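Local coordinates for DUF1896 domain-containing protein (Porphyromonas gingivalis, PDB 2APL) that is of unknown function, being a largely helical, strand-free member of the DUF1896 family, at residues 128-131 and 132-136; 136-139 and 140-144. All blocks are in the same frame, centred on the assembly; numbering follows the deposited sequence.

Contact 1 of 2, residues 128-131 and 132-136; sequences EHLY and TELTG
Thr-132 and Thr-135 each bond twice to the carbonyl one helical turn behind them, once through the backbone amide and once through the side-chain hydroxyl. At Glu-128 O the two donors of Thr-132 both sit at 3.0 Å, N and OG1 arriving from opposite faces of the carbonyl plane. The second pair is tighter on its hydroxyl side: Thr-135 OG1 gives its proton to Tyr-131 O at 2.7 Å, while Thr-135 N reaches the same oxygen at 3.0 Å. Both threonines manage this because OG1 stands beside the backbone N (chi1 -62° and -56°), which tips it back toward the preceding turn. The motif is the i to i-4 side-chain bond of an alpha-helix, added to the ordinary ladder of helix 126-143; within that ladder Leu-134 N meets Leu-130 O at 2.8 Å in a nearly straight bond of 170°, and Glu-133 N, at 2.9 Å from His-129 O, makes a more bent one. Apolar contact runs along another flank, where CD1 of Leu-130 lies 3.8 Å from CD1 of Leu-134, both side chains buried against Val-111 of helix 106-112. The polar ends of Tyr-131 and Glu-133 find their partners outside this turn. Tyr-131 OH is hydrogen-bonded to Glu-85, and the Glu-133 carboxylate is divided between a salt bridge to Lys-114 through OE2 and a hydrogen bond with Tyr-115 through OE1.

Contact 2 of 2, residues 136-139 and 140-144; sequences GTIV and LLIES
With chi1 at 170°, Val-139 swings CG1 over beside its own carbonyl carbon and forward along the helix, while Glu-143, at chi1 -69° and with its chain extended beyond CG, reaches back to meet it. Although this one branch leans forward, the two side chains as wholes lie side by side and point the same way, and the Val-139 CG1 methyl rests 3.6 Å from Glu-143 CD, against the carboxylate end. This is van der Waals contact between a methyl and an acidic group on a partly open flank. On another flank Ile-138 and Ile-142 meet at an angle, CG2 of the first lying 4.1 Å from CD1 of the second, and Ile-142 CG1 also comes within 3.2 Å of Ile-138 O. Beneath these side chains the alpha-helical i to i-4 ladder continues: Ile-142 N binds Ile-138 O at 2.9 Å with an almost linear N-H...O angle of 173°, and Glu-143 N binds Val-139 O at the same length. The helix ends at Glu-143, and Ser-144 follows outside it, yet still closes back on the last turn. Its N and its OG approach Leu-140 O from opposite faces of the carbonyl plane, at 2.9 Å and 2.8 Å respectively, so that one carbonyl near the C-terminal end of the helix takes two donors. Around this final stretch of helix 126-143, Ile-138 lies against both Val-81 and Leu-82 of helix 74-85 and Ile-108 of helix 106-112, Ile-142 touches Phe-86, and Leu-141 meets Leu-147 in the tail beyond.

Overall arrangement
The two contacts are successive stretches of one helix, 126-143, with centres about 12 Å apart; contact 1 ends at Gly-136, where contact 2 begins. Both lie on the same side of the chain's centre, and their own centres are about 18 Å and 24 Å from it, contact 2 being farther out. Thr-137 links them, since its OG1 is hydrogen-bonded to Glu-133 O, repeating, two residues beyond Thr-135, the hydroxyl-to-carbonyl bond of the threonines in contact 1. Helices 74-85 and 106-112 supply neighbours to both: Val-81 touches Tyr-131, Thr-135 and Ile-138, and Val-111 touches Leu-130, Glu-133, Leu-134 and Thr-137. All four segments belong to the DUF1896 domain, whose function is unknown.

Contact 1 of 2, residues 128-131 and 132-136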
loop_
_atom_site.group_PDB
_atom_site.type_symbol
_atom_site.label_atom_id
_atom_site.label_comp_id
_atom_site.label_asym_id
_atom_site.label_seq_id
_atom_site.Cartn_x
_atom_site.Cartn_y
_atom_site.Cartn_z
ATOM N N GLU A 128 -11.117 -7.186 -10.922
ATOM C CA GLU A 128 -10.796 -8.292 -11.807
ATOM C C GLU A 128 -10.315 -7.742 -13.149
ATOM O O GLU A 128 -9.388 -8.283 -13.744
ATOM C CB GLU A 128 -11.984 -9.265 -11.980
ATOM C CG GLU A 128 -13.158 -9.104 -10.987
ATOM C CD GLU A 128 -12.792 -9.086 -9.464
ATOM O OE1 GLU A 128 -11.886 -9.841 -9.014
ATOM O OE2 GLU A 128 -13.441 -8.316 -8.708
ATOM N N HIS A 129 -10.922 -6.637 -13.592
ATOM C CA HIS A 129 -10.509 -5.944 -14.797
ATOM C C HIS A 129 -9.065 -5.446 -14.738
ATOM O O HIS A 129 -8.280 -5.658 -15.677
ATOM C CB HIS A 129 -11.448 -4.784 -15.125
ATOM C CG HIS A 129 -12.832 -5.209 -15.503
ATOM N ND1 HIS A 129 -13.943 -4.845 -14.773
ATOM C CD2 HIS A 129 -13.293 -5.940 -16.551
ATOM C CE1 HIS A 129 -15.029 -5.351 -15.338
ATOM N NE2 HIS A 129 -14.663 -6.021 -16.419
ATOM N N LEU A 130 -8.742 -4.745 -13.654
ATOM C CA LEU A 130 -7.378 -4.329 -13.389
ATOM C C LEU A 130 -6.399 -5.519 -13.450
ATOM O O LEU A 130 -5.423 -5.483 -14.187
ATOM C CB LEU A 130 -7.284 -3.613 -12.008
ATOM C CG LEU A 130 -5.862 -3.227 -11.623
ATOM C CD1 LEU A 130 -5.210 -2.289 -12.671
ATOM C CD2 LEU A 130 -5.849 -2.626 -10.217
ATOM N N TYR A 131 -6.683 -6.565 -12.679
ATOM C CA TYR A 131 -5.796 -7.720 -12.567
ATOM C C TYR A 131 -5.499 -8.407 -13.914
ATOM O O TYR A 131 -4.339 -8.804 -14.191
ATOM C CB TYR A 131 -6.416 -8.718 -11.604
ATOM C CG TYR A 131 -5.575 -9.924 -11.264
ATOM C CD1 TYR A 131 -4.846 -9.974 -10.077
ATOM C CD2 TYR A 131 -5.546 -11.033 -12.105
ATOM C CE1 TYR A 131 -4.080 -11.102 -9.743
ATOM C CE2 TYR A 131 -4.789 -12.137 -11.804
ATOM C CZ TYR A 131 -4.073 -12.183 -10.620
ATOM O OH TYR A 131 -3.330 -13.305 -10.326
ATOM N N THR A 132 -6.563 -8.578 -14.710
ATOM C CA THR A 132 -6.455 -9.166 -16.019
ATOM C C THR A 132 -5.654 -8.224 -16.897
ATOM O O THR A 132 -4.796 -8.665 -17.680
ATOM C CB THR A 132 -7.862 -9.391 -16.604
ATOM O OG1 THR A 132 -8.551 -10.318 -15.754
ATOM C CG2 THR A 132 -7.816 -9.899 -18.048
ATOM N N GLU A 133 -5.891 -6.917 -16.743
ATOM C CA GLU A 133 -5.223 -5.988 -17.650
ATOM C C GLU A 133 -3.720 -5.986 -17.330
ATOM O O GLU A 133 -2.883 -5.962 -18.244
ATOM C CB GLU A 133 -5.868 -4.605 -17.569
ATOM C CG GLU A 133 -5.439 -3.656 -18.600
ATOM C CD GLU A 133 -6.341 -2.424 -18.714
ATOM O OE1 GLU A 133 -7.269 -2.204 -17.875
ATOM O OE2 GLU A 133 -6.127 -1.675 -19.698
ATOM N N LEU A 134 -3.379 -5.971 -16.038
ATOM C CA LEU A 134 -1.960 -6.048 -15.611
ATOM C C LEU A 134 -1.244 -7.334 -16.080
ATOM O O LEU A 134 -0.090 -7.287 -16.545
ATOM C CB LEU A 134 -1.853 -5.918 -14.079
ATOM C CG LEU A 134 -2.160 -4.528 -13.487
ATOM C CD1 LEU A 134 -2.314 -4.695 -11.913
ATOM C CD2 LEU A 134 -1.130 -3.428 -13.875
ATOM N N THR A 135 -1.935 -8.472 -15.970
ATOM C CA THR A 135 -1.425 -9.758 -16.448
ATOM C C THR A 135 -1.085 -9.667 -17.956
ATOM O O THR A 135 0.042 -10.010 -18.372
ATOM C CB THR A 135 -2.437 -10.897 -16.129
ATOM O OG1 THR A 135 -2.728 -10.913 -14.705
ATOM C CG2 THR A 135 -1.906 -12.265 -16.587
ATOM N N GLY A 136 -2.031 -9.139 -18.744
ATOM C CA GLY A 136 -1.847 -8.951 -20.169
ATOM C C GLY A 136 -0.697 -8.049 -20.564
ATOM O O GLY A 136 0.031 -8.324 -21.538
#

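Contact 2 of 2, residues 136-139 and 140-144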
loop_
_atom_site.group_PDB
_atom_site.type_symbol
_atom_site.label_atom_id
_atom_site.label_comp_id
_atom_site.label_asym_id
_atom_site.label_seq_id
_atom_site.Cartn_x
_atom_site.Cartn_y
_atom_site.Cartn_z
ATOM N N GLY A 136 -2.031 -9.139 -18.744
ATOM C CA GLY A 136 -1.847 -8.951 -20.169
ATOM C C GLY A 136 -0.697 -8.049 -20.564
ATOM O O GLY A 136 0.031 -8.324 -21.538
ATOM N N THR A 137 -0.530 -6.974 -19.813
ATOM C CA THR A 137 0.585 -6.070 -19.981
ATOM C C THR A 137 1.942 -6.754 -19.730
ATOM O O THR A 137 2.890 -6.606 -20.516
ATOM C CB THR A 137 0.416 -4.835 -19.045
ATOM O OG1 THR A 137 -0.812 -4.141 -19.411
ATOM C CG2 THR A 137 1.619 -3.886 -19.145
ATOM N N ILE A 138 2.051 -7.463 -18.626
ATOM C CA ILE A 138 3.281 -8.213 -18.346
ATOM C C ILE A 138 3.578 -9.287 -19.395
ATOM O O ILE A 138 4.733 -9.430 -19.846
ATOM C CB ILE A 138 3.284 -8.768 -16.883
ATOM C CG1 ILE A 138 3.278 -7.562 -15.920
ATOM C CG2 ILE A 138 4.531 -9.672 -16.584
ATOM C CD1 ILE A 138 2.823 -7.961 -14.425
ATOM N N VAL A 139 2.550 -10.012 -19.831
ATOM C CA VAL A 139 2.730 -10.912 -20.993
ATOM C C VAL A 139 3.346 -10.151 -22.181
ATOM O O VAL A 139 4.250 -10.651 -22.835
ATOM C CB VAL A 139 1.398 -11.617 -21.400
ATOM C CG1 VAL A 139 1.538 -12.339 -22.742
ATOM C CG2 VAL A 139 0.988 -12.602 -20.310
ATOM N N LEU A 140 2.866 -8.932 -22.437
ATOM C CA LEU A 140 3.328 -8.223 -23.609
ATOM C C LEU A 140 4.763 -7.801 -23.388
ATOM O O LEU A 140 5.549 -7.840 -24.345
ATOM C CB LEU A 140 2.473 -6.983 -23.927
ATOM C CG LEU A 140 1.139 -7.374 -24.579
ATOM C CD1 LEU A 140 0.251 -6.126 -24.825
ATOM C CD2 LEU A 140 1.321 -8.176 -25.846
ATOM N N LEU A 141 5.062 -7.341 -22.168
ATOM C CA LEU A 141 6.426 -6.903 -21.793
ATOM C C LEU A 141 7.420 -8.035 -22.001
ATOM O O LEU A 141 8.468 -7.842 -22.630
ATOM C CB LEU A 141 6.470 -6.378 -20.339
ATOM C CG LEU A 141 5.985 -4.925 -20.100
ATOM C CD1 LEU A 141 5.719 -4.681 -18.573
ATOM C CD2 LEU A 141 6.982 -3.884 -20.694
ATOM N N ILE A 142 7.079 -9.228 -21.540
ATOM C CA ILE A 142 7.909 -10.435 -21.772
ATOM C C ILE A 142 8.029 -10.824 -23.269
ATOM O O ILE A 142 9.144 -11.049 -23.761
ATOM C CB ILE A 142 7.347 -11.630 -20.999
ATOM C CG1 ILE A 142 7.331 -11.327 -19.476
ATOM C CG2 ILE A 142 8.142 -12.945 -21.294
ATOM C CD1 ILE A 142 6.682 -12.458 -18.631
ATOM N N GLU A 143 6.898 -10.895 -23.985
ATOM C CA GLU A 143 6.918 -11.308 -25.392
ATOM C C GLU A 143 7.684 -10.312 -26.269
ATOM O O GLU A 143 8.322 -10.689 -27.239
ATOM C CB GLU A 143 5.491 -11.440 -25.939
ATOM C CG GLU A 143 4.666 -12.641 -25.353
ATOM C CD GLU A 143 3.226 -12.739 -25.939
ATOM O OE1 GLU A 143 2.684 -11.711 -26.477
ATOM O OE2 GLU A 143 2.635 -13.844 -25.833
ATOM N N SER A 144 7.623 -9.024 -25.919
ATOM C CA SER A 144 8.304 -8.002 -26.728
ATOM C C SER A 144 9.767 -7.813 -26.312
ATOM O O SER A 144 10.471 -6.980 -26.885
ATOM C CB SER A 144 7.578 -6.664 -26.639
ATOM O OG SER A 144 7.587 -6.192 -25.323
#